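Local coordinates for Cif (Cell cycle inhibiting factor) (Escherichia coli, PDB 3EFY), which deamidates a glutamine of host NEDD8 to glutamate, switching off cullin-RING ubiquitin ligases and so inhibiting the host cell cycle, at residues D61-P73 against A82-T94. Numbering follows the deposited sequence.
Sequences DGALGHAYIVDIP and AFLYQSDLGEGVT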
loop_
_atom_site.group_PDB
_atom_site.type_symbol
_atom_site.label_atom_id
_atom_site.label_comp_id
_atom_site.label_asym_id
_atom_site.label_seq_id
_atom_site.Cartn_x
_atom_site.Cartn_y
_atom_site.Cartn_z
ATOM N N ASP A 61 19.322 1.466 -10.710
ATOM C CA ASP A 61 20.745 1.433 -10.942
ATOM C C ASP A 61 21.073 0.291 -11.904
ATOM O O ASP A 61 21.216 -0.840 -11.503
ATOM C CB ASP A 61 21.427 1.278 -9.570
ATOM C CG ASP A 61 22.930 1.370 -9.583
ATOM O OD1 ASP A 61 23.575 1.138 -10.620
ATOM O OD2 ASP A 61 23.472 1.659 -8.462
ATOM N N GLY A 62 21.240 0.673 -13.180
ATOM C CA GLY A 62 21.411 -0.290 -14.264
ATOM C C GLY A 62 22.758 -0.988 -14.160
ATOM O O GLY A 62 22.864 -2.209 -14.415
ATOM N N ALA A 63 23.796 -0.235 -13.815
ATOM C CA ALA A 63 25.156 -0.796 -13.746
ATOM C C ALA A 63 25.319 -1.801 -12.600
ATOM O O ALA A 63 25.864 -2.923 -12.772
ATOM C CB ALA A 63 26.157 0.339 -13.630
ATOM N N LEU A 64 24.818 -1.443 -11.409
ATOM C CA LEU A 64 24.820 -2.338 -10.285
ATOM C C LEU A 64 23.797 -3.444 -10.459
ATOM O O LEU A 64 23.922 -4.503 -9.838
ATOM C CB LEU A 64 24.564 -1.576 -8.978
ATOM C CG LEU A 64 24.913 -2.255 -7.649
ATOM C CD1 LEU A 64 26.390 -2.556 -7.542
ATOM C CD2 LEU A 64 24.437 -1.447 -6.442
ATOM N N GLY A 65 22.784 -3.214 -11.311
ATOM C CA GLY A 65 21.675 -4.105 -11.513
ATOM C C GLY A 65 20.783 -4.211 -10.282
ATOM O O GLY A 65 20.463 -5.285 -9.793
ATOM N N HIS A 66 20.319 -3.064 -9.786
ATOM C CA HIS A 66 19.727 -3.040 -8.491
ATOM C C HIS A 66 18.823 -1.779 -8.381
ATOM O O HIS A 66 19.048 -0.835 -9.102
ATOM C CB HIS A 66 20.873 -2.948 -7.486
ATOM C CG HIS A 66 20.432 -3.082 -6.077
ATOM N ND1 HIS A 66 19.394 -3.912 -5.719
ATOM C CD2 HIS A 66 20.891 -2.516 -4.927
ATOM C CE1 HIS A 66 19.191 -3.783 -4.421
ATOM N NE2 HIS A 66 20.116 -2.990 -3.907
ATOM N N ALA A 67 17.750 -1.882 -7.637
ATOM C CA ALA A 67 16.898 -0.715 -7.323
ATOM C C ALA A 67 16.804 -0.514 -5.820
ATOM O O ALA A 67 16.830 -1.467 -5.043
ATOM C CB ALA A 67 15.488 -0.902 -7.914
ATOM N N TYR A 68 16.633 0.742 -5.384
ATOM C CA TYR A 68 16.668 1.046 -3.958
ATOM C C TYR A 68 16.165 2.475 -3.723
ATOM O O TYR A 68 15.998 3.214 -4.681
ATOM C CB TYR A 68 18.092 0.851 -3.382
ATOM C CG TYR A 68 19.195 1.423 -4.174
ATOM C CD1 TYR A 68 19.650 2.729 -3.956
ATOM C CD2 TYR A 68 19.817 0.731 -5.238
ATOM C CE1 TYR A 68 20.705 3.260 -4.703
ATOM C CE2 TYR A 68 20.790 1.278 -5.975
ATOM C CZ TYR A 68 21.256 2.555 -5.746
ATOM O OH TYR A 68 22.292 3.053 -6.513
ATOM N N ILE A 69 15.957 2.825 -2.461
ATOM C CA ILE A 69 15.345 4.131 -2.070
ATOM C C ILE A 69 16.365 4.925 -1.263
ATOM O O ILE A 69 16.994 4.366 -0.363
ATOM C CB ILE A 69 14.126 3.921 -1.234
ATOM C CG1 ILE A 69 13.033 3.070 -1.928
ATOM C CG2 ILE A 69 13.537 5.294 -0.833
ATOM C CD1 ILE A 69 12.617 3.608 -3.282
ATOM N N VAL A 70 16.489 6.228 -1.540
ATOM C CA VAL A 70 17.265 7.158 -0.711
ATOM C C VAL A 70 16.269 8.167 -0.149
ATOM O O VAL A 70 15.512 8.804 -0.905
ATOM C CB VAL A 70 18.323 7.827 -1.491
ATOM C CG1 VAL A 70 19.106 8.836 -0.582
ATOM C CG2 VAL A 70 19.301 6.805 -2.077
ATOM N N ASP A 71 16.216 8.206 1.180
ATOM C CA ASP A 71 15.286 9.060 1.947
ATOM C C ASP A 71 16.163 10.256 2.383
ATOM O O ASP A 71 17.191 10.057 3.079
ATOM C CB ASP A 71 14.720 8.242 3.100
ATOM C CG ASP A 71 13.837 9.036 4.074
ATOM O OD1 ASP A 71 13.671 10.261 3.882
ATOM O OD2 ASP A 71 13.293 8.413 5.024
ATOM N N ILE A 72 15.726 11.474 2.009
ATOM C CA ILE A 72 16.413 12.712 2.303
ATOM C C ILE A 72 15.533 13.582 3.232
ATOM O O ILE A 72 14.712 14.343 2.758
ATOM C CB ILE A 72 16.809 13.477 1.046
ATOM C CG1 ILE A 72 17.608 12.602 0.062
ATOM C CG2 ILE A 72 17.649 14.737 1.407
ATOM C CD1 ILE A 72 17.641 13.149 -1.332
ATOM N N PRO A 73 15.713 13.453 4.553
ATOM C CA PRO A 73 14.884 14.284 5.435
ATOM C C PRO A 73 15.211 15.774 5.314
ATOM O O PRO A 73 16.209 16.165 4.706
ATOM C CB PRO A 73 15.252 13.790 6.826
ATOM C CG PRO A 73 15.682 12.345 6.591
ATOM C CD PRO A 73 16.440 12.419 5.334
ATOM N N ALA A 82 21.119 11.215 4.816
ATOM C CA ALA A 82 20.111 10.461 4.074
ATOM C C ALA A 82 20.043 9.054 4.665
ATOM O O ALA A 82 20.932 8.659 5.425
ATOM C CB ALA A 82 20.503 10.417 2.609
ATOM N N PHE A 83 19.031 8.280 4.265
ATOM C CA PHE A 83 18.902 6.890 4.663
ATOM C C PHE A 83 18.733 6.091 3.380
ATOM O O PHE A 83 18.109 6.561 2.429
ATOM C CB PHE A 83 17.738 6.704 5.580
ATOM C CG PHE A 83 17.893 7.451 6.903
ATOM C CD1 PHE A 83 18.410 6.805 8.008
ATOM C CD2 PHE A 83 17.508 8.772 7.015
ATOM C CE1 PHE A 83 18.558 7.472 9.222
ATOM C CE2 PHE A 83 17.669 9.459 8.242
ATOM C CZ PHE A 83 18.191 8.793 9.325
ATOM N N LEU A 84 19.249 4.883 3.368
ATOM C CA LEU A 84 19.110 3.976 2.201
ATOM C C LEU A 84 18.290 2.760 2.611
ATOM O O LEU A 84 18.588 2.101 3.600
ATOM C CB LEU A 84 20.480 3.527 1.737
ATOM C CG LEU A 84 20.533 2.908 0.317
ATOM C CD1 LEU A 84 21.859 3.315 -0.401
ATOM C CD2 LEU A 84 20.399 1.498 0.551
ATOM N N TYR A 85 17.255 2.437 1.822
ATOM C CA TYR A 85 16.378 1.314 2.046
ATOM C C TYR A 85 16.434 0.401 0.793
ATOM O O TYR A 85 16.389 0.871 -0.333
ATOM C CB TYR A 85 14.905 1.694 2.291
ATOM C CG TYR A 85 14.726 2.870 3.249
ATOM C CD1 TYR A 85 15.408 2.920 4.442
ATOM C CD2 TYR A 85 13.889 3.934 2.907
ATOM C CE1 TYR A 85 15.229 4.012 5.332
ATOM C CE2 TYR A 85 13.721 4.996 3.775
ATOM C CZ TYR A 85 14.421 5.036 4.959
ATOM O OH TYR A 85 14.292 6.137 5.828
ATOM N N GLN A 86 16.474 -0.910 1.000
ATOM C CA GLN A 86 16.633 -1.852 -0.111
ATOM C C GLN A 86 16.283 -3.266 0.321
ATOM O O GLN A 86 16.323 -3.594 1.520
ATOM C CB GLN A 86 18.070 -1.836 -0.638
ATOM C CG GLN A 86 19.139 -2.174 0.458
ATOM C CD GLN A 86 20.506 -2.507 -0.056
ATOM O OE1 GLN A 86 20.732 -2.788 -1.252
ATOM N NE2 GLN A 86 21.467 -2.517 0.868
ATOM N N SER A 87 16.015 -4.102 -0.672
ATOM C CA SER A 87 16.136 -5.566 -0.551
ATOM C C SER A 87 16.903 -6.056 -1.765
ATOM O O SER A 87 17.070 -5.310 -2.711
ATOM C CB SER A 87 14.777 -6.279 -0.450
ATOM O OG SER A 87 14.091 -6.273 -1.689
ATOM N N ASP A 88 17.315 -7.335 -1.792
ATOM C CA ASP A 88 18.096 -7.811 -2.933
ATOM C C ASP A 88 17.927 -9.345 -3.007
ATOM O O ASP A 88 18.007 -10.022 -1.987
ATOM C CB ASP A 88 19.545 -7.433 -2.688
ATOM C CG ASP A 88 20.406 -7.427 -3.915
ATOM O OD1 ASP A 88 20.310 -8.336 -4.805
ATOM O OD2 ASP A 88 21.289 -6.560 -3.941
ATOM N N LEU A 89 17.653 -9.850 -4.205
ATOM C CA LEU A 89 17.555 -11.324 -4.374
ATOM C C LEU A 89 18.903 -11.999 -4.565
ATOM O O LEU A 89 18.976 -13.253 -4.465
ATOM C CB LEU A 89 16.633 -11.677 -5.541
ATOM C CG LEU A 89 15.151 -11.347 -5.327
ATOM C CD1 LEU A 89 14.362 -11.676 -6.622
ATOM C CD2 LEU A 89 14.551 -11.996 -4.068
ATOM N N GLY A 90 19.951 -11.237 -4.815
ATOM C CA GLY A 90 21.314 -11.783 -4.818
ATOM C C GLY A 90 21.744 -12.455 -6.118
ATOM O O GLY A 90 22.692 -13.265 -6.130
ATOM N N GLU A 91 21.109 -12.086 -7.214
ATOM C CA GLU A 91 21.451 -12.671 -8.522
ATOM C C GLU A 91 22.606 -11.947 -9.179
ATOM O O GLU A 91 23.217 -12.504 -10.104
ATOM C CB GLU A 91 20.206 -12.640 -9.416
ATOM C CG GLU A 91 19.070 -13.381 -8.830
ATOM C CD GLU A 91 17.717 -13.055 -9.472
ATOM O OE1 GLU A 91 17.333 -11.837 -9.592
ATOM O OE2 GLU A 91 17.028 -14.038 -9.810
ATOM N N GLY A 92 22.948 -10.740 -8.681
ATOM C CA GLY A 92 23.862 -9.825 -9.345
ATOM C C GLY A 92 25.138 -9.506 -8.589
ATOM O O GLY A 92 25.808 -10.404 -8.099
ATOM N N VAL A 93 25.511 -8.218 -8.532
ATOM C CA VAL A 93 26.762 -7.808 -7.864
ATOM C C VAL A 93 26.714 -8.027 -6.369
ATOM O O VAL A 93 27.649 -8.552 -5.739
ATOM C CB VAL A 93 27.128 -6.315 -8.149
ATOM C CG1 VAL A 93 28.373 -5.884 -7.388
ATOM C CG2 VAL A 93 27.317 -6.077 -9.675
ATOM N N THR A 94 25.613 -7.593 -5.754
ATOM C CA THR A 94 25.435 -7.664 -4.329
ATOM C C THR A 94 24.731 -8.963 -3.948
ATOM O O THR A 94 23.994 -9.558 -4.742
ATOM C CB THR A 94 24.597 -6.408 -3.901
ATOM O OG1 THR A 94 23.609 -6.183 -4.924
ATOM C CG2 THR A 94 25.464 -5.219 -3.796
HETATM O O HOH W 1 23.294 -5.801 -7.693
HETATM O O HOH W 2 23.665 -7.031 -10.470
HETATM O O HOH W 3 19.520 -6.437 -6.859
HETATM O O HOH W 4 15.089 -2.362 -3.024
#
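The imidazole of His-66 carries the carboxylate of Asp-88 over one face, OD2 sitting 3.5 Å from CE1, while Gln-86 meets the ring at its edge. There His-66 NE2 donates to Gln-86 OE1 over 2.7 Å, nearly straight. The bond lies in the amide's carbonyl plane and close to the ring plane, although the two planes are turned 49° apart. Gln-86 reaches the ring because CG stands between the backbone N and carbonyl carbon (chi1 58°) and the chain then runs extended; its NE2 is held by the backbone O of Phe-137. A water between His-66 ND1, Gly-65 O and, weakly, Asp-88 OD1 gives the second nitrogen a partner too, which should restrict turning of the ring. Asp-88 is itself gripped by Thr-94 OG1 at OD2's syn lone pair and by Gly-90 N at OD1, in an Asx turn.

Further along, the strands pair in antiparallel fashion, Ile-69 with Tyr-85 and Asp-71 with Phe-83 as hydrogen-bonded pairs. The Tyr-85 ring leans across CB of Asp-71 and CG2 of Ile-69, and its OH donates 2.6 Å to Asp-71 OD2 on the anti side. Tyr-166 OH binds Asp-71 OD1, so hydroxyls serve both carboxylate oxygens. At the open end of the hairpin, two waters join Leu-64 O to Val-93 N, one of these links being weak.

With Cys-10, on helix 10-22, beside His-66, this hairpin region of the central antiparallel sheet probably supplies the histidine and glutamine of a papain-like Cys-His-Gln catalytic triad, in the C-terminal catalytic part of Cif.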